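Local structure of uncharacterized protein (Methanothermobacter thermautotrophicus, 1IHN) at residues E60-I66 / R103-I108; F4-R8 / T88-I92; R34-S39 / A50-E56. The protein is of unknown function but belongs to the DUF498/DUF598 family and has an alpha/beta fold. All coordinates share one frame; numbering follows the deposited sequence.

Contact 1: E60-I66 / R103-I108; sequences EKPESII and RRVAAI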
ATOM      1  N   GLU A  60      -3.732   7.961  11.464  1.00 45.16           N
ATOM      2  CA  GLU A  60      -2.835   7.155  12.279  1.00 43.59           C
ATOM      3  C   GLU A  60      -1.496   7.853  12.479  1.00 44.18           C
ATOM      4  O   GLU A  60      -0.614   7.337  13.166  1.00 39.54           O
ATOM      5  CB  GLU A  60      -2.622   5.798  11.611  1.00 40.32           C
ATOM      6  CG  GLU A  60      -3.824   4.876  11.713  1.00 37.89           C
ATOM      7  CD  GLU A  60      -3.819   3.782  10.661  1.00 38.39           C
ATOM      8  OE1 GLU A  60      -2.761   3.149  10.447  1.00 39.61           O
ATOM      9  OE2 GLU A  60      -4.883   3.554  10.051  1.00 41.43           O
ATOM     10  N   LYS A  61      -1.358   9.029  11.872  1.00 43.81           N
ATOM     11  CA  LYS A  61      -0.138   9.823  11.964  1.00 46.89           C
ATOM     12  C   LYS A  61       1.140   9.022  11.748  1.00 47.68           C
ATOM     13  O   LYS A  61       1.968   8.892  12.652  1.00 47.89           O
ATOM     14  CB  LYS A  61      -0.081  10.546  13.311  1.00 51.79           C
ATOM     15  CG  LYS A  61      -0.865  11.854  13.324  1.00 60.76           C
ATOM     16  CD  LYS A  61      -1.003  12.419  14.726  1.00 68.20           C
ATOM     17  CE  LYS A  61      -1.896  11.538  15.589  1.00 72.94           C
ATOM     18  NZ  LYS A  61      -2.107  12.111  16.948  1.00 76.18           N
ATOM     19  N   PRO A  62       1.313   8.466  10.538  1.00 43.93           N
ATOM     20  CA  PRO A  62       2.506   7.682  10.220  1.00 41.14           C
ATOM     21  C   PRO A  62       3.669   8.601   9.858  1.00 41.15           C
ATOM     22  O   PRO A  62       3.463   9.748   9.468  1.00 36.27           O
ATOM     23  CB  PRO A  62       2.050   6.834   9.038  1.00 43.31           C
ATOM     24  CG  PRO A  62       1.122   7.765   8.318  1.00 41.92           C
ATOM     25  CD  PRO A  62       0.323   8.387   9.447  1.00 40.89           C
ATOM     26  N   GLU A  63       4.888   8.091   9.992  1.00 43.14           N
ATOM     27  CA  GLU A  63       6.083   8.861   9.668  1.00 44.42           C
ATOM     28  C   GLU A  63       6.425   8.616   8.204  1.00 44.53           C
ATOM     29  O   GLU A  63       7.283   9.288   7.626  1.00 45.11           O
ATOM     30  CB  GLU A  63       7.258   8.410  10.539  1.00 48.03           C
ATOM     31  CG  GLU A  63       7.018   8.528  12.031  1.00 54.38           C
ATOM     32  CD  GLU A  63       8.071   7.800  12.841  1.00 55.73           C
ATOM     33  OE1 GLU A  63       8.213   6.573  12.658  1.00 58.58           O
ATOM     34  OE2 GLU A  63       8.757   8.448  13.657  1.00 64.76           O
ATOM     35  N   SER A  64       5.748   7.641   7.611  1.00 43.25           N
ATOM     36  CA  SER A  64       5.988   7.293   6.222  1.00 35.68           C
ATOM     37  C   SER A  64       4.873   6.447   5.638  1.00 35.32           C
ATOM     38  O   SER A  64       4.397   5.493   6.262  1.00 30.10           O
ATOM     39  CB  SER A  64       7.313   6.534   6.097  1.00 38.54           C
ATOM     40  OG  SER A  64       7.481   5.983   4.800  1.00 40.54           O
ATOM     41  N   ILE A  65       4.463   6.806   4.428  1.00 37.30           N
ATOM     42  CA  ILE A  65       3.426   6.073   3.728  1.00 33.24           C
ATOM     43  C   ILE A  65       4.032   5.510   2.459  1.00 33.99           C
ATOM     44  O   ILE A  65       4.556   6.250   1.628  1.00 34.67           O
ATOM     45  CB  ILE A  65       2.234   6.972   3.348  1.00 30.21           C
ATOM     46  CG1 ILE A  65       1.474   7.397   4.611  1.00 30.33           C
ATOM     47  CG2 ILE A  65       1.316   6.222   2.396  1.00 31.55           C
ATOM     48  CD1 ILE A  65       0.247   8.260   4.345  1.00 28.57           C
ATOM     49  N   ILE A  66       3.968   4.193   2.319  1.00 33.55           N
ATOM     50  CA  ILE A  66       4.501   3.534   1.148  1.00 27.44           C
ATOM     51  C   ILE A  66       3.353   3.035   0.292  1.00 30.85           C
ATOM     52  O   ILE A  66       2.416   2.412   0.789  1.00 30.01           O
ATOM     53  CB  ILE A  66       5.388   2.335   1.536  1.00 35.42           C
ATOM     54  CG1 ILE A  66       6.542   2.812   2.425  1.00 32.72           C
ATOM     55  CG2 ILE A  66       5.909   1.649   0.279  1.00 24.28           C
ATOM     56  CD1 ILE A  66       7.476   1.713   2.877  1.00 36.84           C
ATOM     57  N   ARG A 103      10.010   2.486  12.603  1.00 49.29           N
ATOM     58  CA  ARG A 103       9.220   3.618  12.112  1.00 47.33           C
ATOM     59  C   ARG A 103       7.722   3.340  12.022  1.00 42.64           C
ATOM     60  O   ARG A 103       7.312   2.221  11.714  1.00 43.55           O
ATOM     61  CB  ARG A 103       9.710   4.053  10.727  1.00 51.47           C
ATOM     62  CG  ARG A 103      11.137   4.582  10.675  1.00 59.54           C
ATOM     63  CD  ARG A 103      11.393   5.592  11.779  1.00 62.75           C
ATOM     64  NE  ARG A 103      11.842   4.944  13.010  1.00 67.83           N
ATOM     65  CZ  ARG A 103      11.751   5.491  14.218  1.00 68.68           C
ATOM     66  NH1 ARG A 103      11.220   6.697  14.360  1.00 75.72           N
ATOM     67  NH2 ARG A 103      12.198   4.837  15.282  1.00 70.87           N
ATOM     68  N   ARG A 104       6.910   4.358  12.304  1.00 41.83           N
ATOM     69  CA  ARG A 104       5.454   4.224  12.203  1.00 42.39           C
ATOM     70  C   ARG A 104       5.187   4.244  10.704  1.00 39.95           C
ATOM     71  O   ARG A 104       5.080   5.314  10.100  1.00 35.36           O
ATOM     72  CB  ARG A 104       4.733   5.410  12.854  1.00 41.00           C
ATOM     73  CG  ARG A 104       4.740   5.418  14.371  1.00 50.26           C
ATOM     74  CD  ARG A 104       4.078   6.681  14.923  1.00 49.31           C
ATOM     75  NE  ARG A 104       2.625   6.708  14.751  1.00 50.09           N
ATOM     76  CZ  ARG A 104       1.772   5.934  15.418  1.00 49.76           C
ATOM     77  NH1 ARG A 104       2.218   5.056  16.307  1.00 56.64           N
ATOM     78  NH2 ARG A 104       0.467   6.049  15.212  1.00 44.33           N
ATOM     79  N   VAL A 105       5.099   3.062  10.105  1.00 39.28           N
ATOM     80  CA  VAL A 105       4.874   2.957   8.670  1.00 36.54           C
ATOM     81  C   VAL A 105       3.516   2.361   8.329  1.00 32.85           C
ATOM     82  O   VAL A 105       3.004   1.497   9.035  1.00 29.13           O
ATOM     83  CB  VAL A 105       5.961   2.084   8.000  1.00 40.08           C
ATOM     84  CG1 VAL A 105       5.894   2.233   6.483  1.00 33.12           C
ATOM     85  CG2 VAL A 105       7.329   2.470   8.521  1.00 42.96           C
ATOM     86  N   ALA A 106       2.943   2.840   7.232  1.00 36.49           N
ATOM     87  CA  ALA A 106       1.662   2.367   6.743  1.00 34.27           C
ATOM     88  C   ALA A 106       1.823   2.205   5.238  1.00 32.83           C
ATOM     89  O   ALA A 106       2.691   2.835   4.631  1.00 30.07           O
ATOM     90  CB  ALA A 106       0.572   3.377   7.056  1.00 31.94           C
ATOM     91  N   ALA A 107       0.996   1.366   4.631  1.00 28.62           N
ATOM     92  CA  ALA A 107       1.101   1.157   3.197  1.00 27.48           C
ATOM     93  C   ALA A 107      -0.201   0.765   2.525  1.00 25.79           C
ATOM     94  O   ALA A 107      -1.139   0.291   3.165  1.00 28.73           O
ATOM     95  CB  ALA A 107       2.167   0.093   2.907  1.00 23.23           C
ATOM     96  N   ILE A 108      -0.246   1.005   1.222  1.00 22.16           N
ATOM     97  CA  ILE A 108      -1.376   0.637   0.390  1.00 21.90           C
ATOM     98  C   ILE A 108      -0.677  -0.122  -0.726  1.00 25.81           C
ATOM     99  O   ILE A 108       0.158   0.433  -1.440  1.00 24.22           O
ATOM    100  CB  ILE A 108      -2.115   1.862  -0.195  1.00 24.08           C
ATOM    101  CG1 ILE A 108      -2.695   2.716   0.937  1.00 19.33           C
ATOM    102  CG2 ILE A 108      -3.213   1.388  -1.135  1.00 16.28           C
ATOM    103  CD1 ILE A 108      -3.549   3.886   0.476  1.00 32.57           C
TER
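Arg104 lays its side chain along the turn that leads into strand 64-66 and sets the edge of its guanidinium against two backbone carbonyls. NH2 of Arg104 makes a short bond of 2.6 Å to Glu60 O, in the plane of that carbonyl, whereas NE of Arg104 meets Lys61 O from above its carbonyl plane at 3.1 Å. A bend at chi3 (72°) turns the group back onto the turn, and the two bonds fix its rotation just past helix 52-58, where Lys61 turns the chain with a positive phi. Glu63 holds the same arginine by its backbone: Glu63 OE1 accepts from Arg104 N at 2.6 Å, on the anti side and tilted from the carboxylate plane, and Glu63 N donates to Arg104 O at 2.8 Å. The other oxygen, Glu63 OE2, has a weak bond and salt bridge with Arg103 NH1 at 3.1 Å, the two planes well out of line. Further in, the chains run parallel; Ile66 N donates to Ala106 O at 3.0 Å, and Ile66 O receives Ile108 N. Ile66 CD1 rests on Val105 CG1 at 4.0 Å on the face covered by helix 88-100, while Ile65 and Ala106 lie on the other, where Ile65 touches Leu54 of helix 52-58. Such parallel strands, inside a mixed five-stranded sheet with helices on both faces, are characteristic of a layered alpha/beta fold.

Contact 2: F4-R8 / T88-I92; sequences FSDCR and TCEAI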
ATOM      1  N   PHE A   4       6.424  -8.247   5.565  1.00 32.43           N
ATOM      2  CA  PHE A   4       5.919  -8.837   4.337  1.00 31.68           C
ATOM      3  C   PHE A   4       6.945  -9.950   4.132  1.00 34.28           C
ATOM      4  O   PHE A   4       8.134  -9.751   4.387  1.00 28.28           O
ATOM      5  CB  PHE A   4       6.002  -7.864   3.157  1.00 32.76           C
ATOM      6  CG  PHE A   4       4.894  -6.844   3.124  1.00 32.70           C
ATOM      7  CD1 PHE A   4       5.072  -5.579   3.677  1.00 18.48           C
ATOM      8  CD2 PHE A   4       3.672  -7.153   2.525  1.00 32.11           C
ATOM      9  CE1 PHE A   4       4.052  -4.630   3.633  1.00 27.59           C
ATOM     10  CE2 PHE A   4       2.640  -6.208   2.478  1.00 31.92           C
ATOM     11  CZ  PHE A   4       2.832  -4.945   3.031  1.00 28.40           C
ATOM     12  N   SER A   5       6.502 -11.119   3.689  1.00 38.78           N
ATOM     13  CA  SER A   5       7.429 -12.227   3.485  1.00 38.05           C
ATOM     14  C   SER A   5       7.301 -12.847   2.102  1.00 39.28           C
ATOM     15  O   SER A   5       7.862 -13.906   1.832  1.00 41.24           O
ATOM     16  CB  SER A   5       7.211 -13.300   4.556  1.00 38.74           C
ATOM     17  OG  SER A   5       5.864 -13.741   4.569  1.00 46.69           O
ATOM     18  N   ASP A   6       6.561 -12.185   1.223  1.00 40.09           N
ATOM     19  CA  ASP A   6       6.388 -12.690  -0.127  1.00 40.43           C
ATOM     20  C   ASP A   6       5.662 -11.711  -1.037  1.00 41.63           C
ATOM     21  O   ASP A   6       4.679 -11.077  -0.646  1.00 40.02           O
ATOM     22  CB  ASP A   6       5.636 -14.021  -0.108  1.00 42.11           C
ATOM     23  CG  ASP A   6       5.523 -14.638  -1.488  1.00 49.73           C
ATOM     24  OD1 ASP A   6       4.405 -14.653  -2.049  1.00 49.23           O
ATOM     25  OD2 ASP A   6       6.561 -15.097  -2.014  1.00 44.94           O
ATOM     26  N   CYS A   7       6.173 -11.593  -2.256  1.00 42.58           N
ATOM     27  CA  CYS A   7       5.598 -10.716  -3.261  1.00 46.04           C
ATOM     28  C   CYS A   7       5.663 -11.437  -4.595  1.00 46.42           C
ATOM     29  O   CYS A   7       6.667 -12.068  -4.922  1.00 49.05           O
ATOM     30  CB  CYS A   7       6.382  -9.402  -3.345  1.00 47.46           C
ATOM     31  SG  CYS A   7       5.704  -8.186  -4.528  1.00 46.81           S
ATOM     32  N   ARG A   8       4.576 -11.350  -5.349  1.00 46.54           N
ATOM     33  CA  ARG A   8       4.470 -11.972  -6.665  1.00 48.44           C
ATOM     34  C   ARG A   8       3.203 -11.407  -7.286  1.00 50.23           C
ATOM     35  O   ARG A   8       2.364 -10.853  -6.574  1.00 47.20           O
ATOM     36  CB  ARG A   8       4.364 -13.491  -6.535  1.00 50.78           C
ATOM     37  CG  ARG A   8       3.206 -13.958  -5.674  1.00 55.28           C
ATOM     38  CD  ARG A   8       3.263 -15.459  -5.455  1.00 59.92           C
ATOM     39  NE  ARG A   8       4.529 -15.872  -4.855  1.00 65.78           N
ATOM     40  CZ  ARG A   8       4.804 -17.117  -4.475  1.00 69.91           C
ATOM     41  NH1 ARG A   8       3.901 -18.075  -4.633  1.00 73.73           N
ATOM     42  NH2 ARG A   8       5.981 -17.405  -3.937  1.00 64.38           N
ATOM     43  N   THR A  88       5.335  -2.626  -6.366  1.00 37.61           N
ATOM     44  CA  THR A  88       4.999  -3.412  -5.185  1.00 35.56           C
ATOM     45  C   THR A  88       6.104  -4.263  -4.565  1.00 36.28           C
ATOM     46  O   THR A  88       6.363  -4.158  -3.366  1.00 32.28           O
ATOM     47  CB  THR A  88       3.764  -4.293  -5.457  1.00 31.05           C
ATOM     48  OG1 THR A  88       2.670  -3.448  -5.831  1.00 32.30           O
ATOM     49  CG2 THR A  88       3.363  -5.066  -4.217  1.00 31.46           C
ATOM     50  N   CYS A  89       6.765  -5.102  -5.353  1.00 37.30           N
ATOM     51  CA  CYS A  89       7.806  -5.939  -4.775  1.00 39.65           C
ATOM     52  C   CYS A  89       8.985  -5.128  -4.228  1.00 36.59           C
ATOM     53  O   CYS A  89       9.754  -5.621  -3.404  1.00 37.02           O
ATOM     54  CB  CYS A  89       8.259  -6.999  -5.783  1.00 43.49           C
ATOM     55  SG  CYS A  89       6.969  -8.254  -6.129  1.00 59.96           S
ATOM     56  N   GLU A  90       9.120  -3.884  -4.674  1.00 33.41           N
ATOM     57  CA  GLU A  90      10.175  -3.005  -4.164  1.00 35.69           C
ATOM     58  C   GLU A  90       9.601  -2.255  -2.962  1.00 32.20           C
ATOM     59  O   GLU A  90      10.319  -1.872  -2.039  1.00 36.31           O
ATOM     60  CB  GLU A  90      10.610  -1.992  -5.229  1.00 39.73           C
ATOM     61  CG  GLU A  90      11.641  -2.520  -6.214  1.00 53.84           C
ATOM     62  CD  GLU A  90      11.927  -1.548  -7.348  1.00 62.29           C
ATOM     63  OE1 GLU A  90      12.232  -0.363  -7.072  1.00 59.25           O
ATOM     64  OE2 GLU A  90      11.853  -1.976  -8.520  1.00 63.26           O
ATOM     65  N   ALA A  91       8.290  -2.058  -2.979  1.00 29.10           N
ATOM     66  CA  ALA A  91       7.609  -1.353  -1.903  1.00 29.70           C
ATOM     67  C   ALA A  91       7.621  -2.133  -0.596  1.00 25.71           C
ATOM     68  O   ALA A  91       7.812  -1.549   0.472  1.00 26.08           O
ATOM     69  CB  ALA A  91       6.170  -1.038  -2.313  1.00 27.05           C
ATOM     70  N   ILE A  92       7.426  -3.447  -0.676  1.00 29.41           N
ATOM     71  CA  ILE A  92       7.402  -4.275   0.530  1.00 31.90           C
ATOM     72  C   ILE A  92       8.765  -4.365   1.190  1.00 28.38           C
ATOM     73  O   ILE A  92       8.862  -4.503   2.407  1.00 27.35           O
ATOM     74  CB  ILE A  92       6.909  -5.715   0.251  1.00 34.30           C
ATOM     75  CG1 ILE A  92       7.859  -6.423  -0.714  1.00 34.92           C
ATOM     76  CG2 ILE A  92       5.503  -5.687  -0.309  1.00 30.15           C
ATOM     77  CD1 ILE A  92       7.679  -7.923  -0.722  1.00 42.39           C
TER
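Phe4 and Ile92 form one half of the tight side of this contact, and the disulfide between Cys7 and Cys89 forms the other. Ile92 CG2 stands over one face of the Phe4 ring, 3.8 Å from its centroid and 17° off the normal, a CH-pi contact displaced toward the rim. With chi1 at 62°, Ile92 sends its CG1 branch the other way, and CD1 of Ile92 presses on Cys7 CB at 3.3 Å, closer than ordinary van der Waals packing. Beside it the bond of 2.0 Å between Cys7 SG and Cys89 SG has a relaxed dihedral of -90°, and Thr88 CG2 lies 3.9 Å from Cys7 SG. The ring of Phe4 also meets Tyr95 edge-to-face. With an alanine here, a gap would probably open over Ile92 CG2 and Tyr95 would lose this aromatic partner. The outer side of the strand is looser and faces solvent: Ser5 and Arg8 are exposed, as is Glu90 on the helix, the CB bonds of all three directed away from the other segment. There Arg8 and Asp6 form a salt bridge within the strand, 3.1 Å between Arg8 NH2 and Asp6 OD2, though its hydrogen bond is weak. What results is an edge strand of the three-stranded antiparallel sheet, 4-8, running nearly antiparallel to the first turn of helix 88-100 and fastened to it by a disulfide between distant parts of the chain.

Contact 3: R34-S39 / A50-E56; sequences RRKEIS and AEEELEE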
ATOM      1  N   ARG A  34      -8.355  -2.572   0.359  1.00 23.93           N
ATOM      2  CA  ARG A  34      -8.168  -1.266  -0.248  1.00 26.64           C
ATOM      3  C   ARG A  34      -9.545  -0.774  -0.700  1.00 27.57           C
ATOM      4  O   ARG A  34     -10.345  -1.545  -1.221  1.00 25.93           O
ATOM      5  CB  ARG A  34      -7.230  -1.366  -1.452  1.00 26.01           C
ATOM      6  CG  ARG A  34      -7.061  -0.054  -2.180  1.00 31.31           C
ATOM      7  CD  ARG A  34      -6.284  -0.200  -3.476  1.00 21.05           C
ATOM      8  NE  ARG A  34      -6.501   0.980  -4.299  1.00 24.20           N
ATOM      9  CZ  ARG A  34      -6.404   1.015  -5.621  1.00 26.33           C
ATOM     10  NH1 ARG A  34      -6.074  -0.074  -6.305  1.00 29.91           N
ATOM     11  NH2 ARG A  34      -6.704   2.136  -6.262  1.00 21.94           N
ATOM     12  N   ARG A  35      -9.824   0.507  -0.494  1.00 30.44           N
ATOM     13  CA  ARG A  35     -11.115   1.069  -0.887  1.00 34.35           C
ATOM     14  C   ARG A  35     -11.088   1.577  -2.326  1.00 29.91           C
ATOM     15  O   ARG A  35     -11.095   2.785  -2.572  1.00 30.33           O
ATOM     16  CB  ARG A  35     -11.496   2.211   0.053  1.00 31.86           C
ATOM     17  CG  ARG A  35     -11.550   1.805   1.505  1.00 43.87           C
ATOM     18  CD  ARG A  35     -12.018   2.962   2.356  1.00 53.24           C
ATOM     19  NE  ARG A  35     -12.031   2.629   3.774  1.00 58.61           N
ATOM     20  CZ  ARG A  35     -12.523   3.426   4.717  1.00 65.40           C
ATOM     21  NH1 ARG A  35     -13.044   4.602   4.387  1.00 58.09           N
ATOM     22  NH2 ARG A  35     -12.487   3.051   5.990  1.00 69.20           N
ATOM     23  N   LYS A  36     -11.066   0.649  -3.275  1.00 31.43           N
ATOM     24  CA  LYS A  36     -11.023   1.000  -4.690  1.00 33.63           C
ATOM     25  C   LYS A  36     -12.180   1.877  -5.162  1.00 31.65           C
ATOM     26  O   LYS A  36     -12.028   2.625  -6.126  1.00 29.48           O
ATOM     27  CB  LYS A  36     -10.980  -0.269  -5.545  1.00 29.60           C
ATOM     28  CG  LYS A  36      -9.722  -1.096  -5.385  1.00 33.65           C
ATOM     29  CD  LYS A  36      -9.684  -2.213  -6.419  1.00 37.64           C
ATOM     30  CE  LYS A  36      -8.413  -3.025  -6.296  1.00 49.72           C
ATOM     31  NZ  LYS A  36      -8.291  -3.589  -4.926  1.00 60.39           N
ATOM     32  N   GLU A  37     -13.327   1.789  -4.489  1.00 30.22           N
ATOM     33  CA  GLU A  37     -14.506   2.574  -4.870  1.00 30.16           C
ATOM     34  C   GLU A  37     -14.243   4.073  -4.814  1.00 28.01           C
ATOM     35  O   GLU A  37     -14.780   4.836  -5.617  1.00 29.01           O
ATOM     36  CB  GLU A  37     -15.701   2.258  -3.957  1.00 34.62           C
ATOM     37  CG  GLU A  37     -15.711   0.862  -3.364  1.00 48.29           C
ATOM     38  CD  GLU A  37     -14.709   0.703  -2.229  1.00 55.22           C
ATOM     39  OE1 GLU A  37     -14.794   1.475  -1.250  1.00 57.15           O
ATOM     40  OE2 GLU A  37     -13.842  -0.192  -2.318  1.00 60.39           O
ATOM     41  N   ILE A  38     -13.429   4.496  -3.854  1.00 25.57           N
ATOM     42  CA  ILE A  38     -13.115   5.909  -3.719  1.00 27.03           C
ATOM     43  C   ILE A  38     -12.578   6.454  -5.039  1.00 26.14           C
ATOM     44  O   ILE A  38     -13.054   7.465  -5.546  1.00 27.55           O
ATOM     45  CB  ILE A  38     -12.074   6.137  -2.606  1.00 26.47           C
ATOM     46  CG1 ILE A  38     -12.679   5.744  -1.257  1.00 32.58           C
ATOM     47  CG2 ILE A  38     -11.624   7.590  -2.591  1.00 26.31           C
ATOM     48  CD1 ILE A  38     -11.743   5.936  -0.068  1.00 34.63           C
ATOM     49  N   SER A  39     -11.598   5.760  -5.600  1.00 23.59           N
ATOM     50  CA  SER A  39     -10.995   6.176  -6.851  1.00 29.15           C
ATOM     51  C   SER A  39     -11.877   5.907  -8.065  1.00 28.49           C
ATOM     52  O   SER A  39     -11.871   6.677  -9.021  1.00 25.69           O
ATOM     53  CB  SER A  39      -9.640   5.486  -7.017  1.00 24.21           C
ATOM     54  OG  SER A  39      -8.765   5.901  -5.985  1.00 31.29           O
ATOM     55  N   ALA A  50      -6.965   7.982  -5.853  1.00 33.09           N
ATOM     56  CA  ALA A  50      -7.407   9.276  -5.359  1.00 33.06           C
ATOM     57  C   ALA A  50      -6.653   9.519  -4.057  1.00 39.34           C
ATOM     58  O   ALA A  50      -6.296   8.564  -3.356  1.00 40.25           O
ATOM     59  CB  ALA A  50      -8.905   9.251  -5.103  1.00 30.88           C
ATOM     60  N   GLU A  51      -6.399  10.783  -3.731  1.00 40.80           N
ATOM     61  CA  GLU A  51      -5.689  11.094  -2.498  1.00 41.70           C
ATOM     62  C   GLU A  51      -6.555  10.736  -1.301  1.00 34.05           C
ATOM     63  O   GLU A  51      -6.045  10.481  -0.211  1.00 29.89           O
ATOM     64  CB  GLU A  51      -5.308  12.577  -2.428  1.00 48.51           C
ATOM     65  CG  GLU A  51      -4.517  12.911  -1.164  1.00 64.19           C
ATOM     66  CD  GLU A  51      -4.160  14.380  -1.043  1.00 71.31           C
ATOM     67  OE1 GLU A  51      -5.083  15.224  -1.077  1.00 71.82           O
ATOM     68  OE2 GLU A  51      -2.955  14.685  -0.904  1.00 73.59           O
ATOM     69  N   GLU A  52      -7.868  10.714  -1.510  1.00 31.06           N
ATOM     70  CA  GLU A  52      -8.792  10.373  -0.439  1.00 33.81           C
ATOM     71  C   GLU A  52      -8.482   8.976   0.108  1.00 31.58           C
ATOM     72  O   GLU A  52      -8.785   8.676   1.261  1.00 36.17           O
ATOM     73  CB  GLU A  52     -10.243  10.408  -0.935  1.00 37.87           C
ATOM     74  CG  GLU A  52     -10.745  11.770  -1.386  1.00 52.30           C
ATOM     75  CD  GLU A  52     -10.619  11.985  -2.884  1.00 53.91           C
ATOM     76  OE1 GLU A  52      -9.488  12.208  -3.372  1.00 47.59           O
ATOM     77  OE2 GLU A  52     -11.663  11.922  -3.576  1.00 55.69           O
ATOM     78  N   GLU A  53      -7.892   8.117  -0.718  1.00 30.12           N
ATOM     79  CA  GLU A  53      -7.553   6.769  -0.268  1.00 34.84           C
ATOM     80  C   GLU A  53      -6.548   6.790   0.885  1.00 33.50           C
ATOM     81  O   GLU A  53      -6.523   5.874   1.705  1.00 32.93           O
ATOM     82  CB  GLU A  53      -7.001   5.920  -1.425  1.00 30.25           C
ATOM     83  CG  GLU A  53      -8.085   5.322  -2.313  1.00 32.23           C
ATOM     84  CD  GLU A  53      -7.605   4.136  -3.142  1.00 37.01           C
ATOM     85  OE1 GLU A  53      -7.045   3.181  -2.560  1.00 33.95           O
ATOM     86  OE2 GLU A  53      -7.798   4.149  -4.374  1.00 35.00           O
ATOM     87  N   LEU A  54      -5.732   7.840   0.947  1.00 35.72           N
ATOM     88  CA  LEU A  54      -4.726   7.986   2.005  1.00 38.13           C
ATOM     89  C   LEU A  54      -5.314   8.575   3.286  1.00 43.37           C
ATOM     90  O   LEU A  54      -4.735   8.437   4.367  1.00 42.66           O
ATOM     91  CB  LEU A  54      -3.596   8.905   1.540  1.00 41.80           C
ATOM     92  CG  LEU A  54      -2.763   8.520   0.317  1.00 46.69           C
ATOM     93  CD1 LEU A  54      -1.823   9.667  -0.017  1.00 44.98           C
ATOM     94  CD2 LEU A  54      -1.977   7.246   0.591  1.00 48.50           C
ATOM     95  N   GLU A  55      -6.457   9.239   3.156  1.00 45.87           N
ATOM     96  CA  GLU A  55      -7.117   9.882   4.286  1.00 47.93           C
ATOM     97  C   GLU A  55      -7.241   9.002   5.530  1.00 48.31           C
ATOM     98  O   GLU A  55      -6.989   9.467   6.646  1.00 45.69           O
ATOM     99  CB  GLU A  55      -8.499  10.397   3.862  1.00 52.10           C
ATOM    100  CG  GLU A  55      -9.166  11.310   4.889  1.00 73.38           C
ATOM    101  CD  GLU A  55     -10.334  12.100   4.311  1.00 81.09           C
ATOM    102  OE1 GLU A  55     -11.275  11.478   3.774  1.00 86.59           O
ATOM    103  OE2 GLU A  55     -10.313  13.347   4.399  1.00 81.40           O
ATOM    104  N   GLU A  56      -7.618   7.738   5.352  1.00 43.56           N
ATOM    105  CA  GLU A  56      -7.763   6.855   6.502  1.00 43.35           C
ATOM    106  C   GLU A  56      -6.422   6.599   7.187  1.00 41.01           C
ATOM    107  O   GLU A  56      -6.376   6.282   8.370  1.00 43.32           O
ATOM    108  CB  GLU A  56      -8.411   5.522   6.094  1.00 45.32           C
ATOM    109  CG  GLU A  56      -7.546   4.578   5.261  1.00 44.77           C
ATOM    110  CD  GLU A  56      -8.195   3.201   5.094  1.00 46.15           C
ATOM    111  OE1 GLU A  56      -8.531   2.574   6.118  1.00 45.50           O
ATOM    112  OE2 GLU A  56      -8.367   2.738   3.947  1.00 41.05           O
TER
HETATM  113  O   HOH W   1      -7.853   2.406  -0.226  1.00 34.10           O
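Glu53 reaches from its helix with an extended chain, its CG lying beside the backbone N (chi1 -81°), and presents its carboxylate to Arg34 and Ser39. Arg34 is stretched almost straight, CG trans to the backbone N at chi1 176°, which brings its guanidinium alongside the carboxylate and nearly coplanar with it, the planes 15° apart. The grip is side-on and bidentate: NE of Arg34 donates to Glu53 OE1 at 2.9 Å and NH2 of Arg34 to Glu53 OE2 at 3.0 Å, each on the syn lone pair. The anti lone pair of Glu53 OE2 goes to Ser39 OG, which donates at 2.6 Å, while a water that accepts from Arg35 N donates to OE1 of Glu53, so both oxygens of this buried carboxylate have two partners. Here two helices that flank the short strand 48-49 are joined: Ser39 of helix 36-43 also takes Ala50 N on its OG at 2.8 Å, tying that helix to the chain just ahead of helix 52-58. Arg34 is also held from outside, by Asp22 at NH1 and the carbonyl of Ser46 at NH2. Ile38 supplies the apolar part; its CG2 branch sits 3.5 Å from Glu52 CB and also reaches Ala50 CB. Exposed Arg35, centre of an inverse gamma turn, is extended from CG to NE and has the Glu56 carboxylate over one face of its guanidinium, the planes steeply inclined. Arg35 NE and Glu56 OE2 are 3.7 Å apart there, a long salt bridge of charges alone, with no N-H aimed at the oxygen.

All three contacts are partly buried. Contact 1, chiefly backbone bonds of the five-stranded sheet, runs from exposed arginines to a buried strand core. Contact 2 adds the small antiparallel sheet to helix 88-100; its chemistry is apolar and covalent, passing from buried Phe4 and Ile92 to an exposed strand end. Contact 3 joins helix 36-43 and the loop before it to helix 52-58 and the residues just ahead, around buried Glu53, with an ion pair nearer the surface at Arg35. The sheet of contact 1 separates the other two: Ile66 CG2 packs 3.7 Å from Ala91 O on one face, and Ile108 CD1 meets Leu54 CD2 on the other. Contacts 2 and 3 stay about 9 Å apart at their nearest atoms.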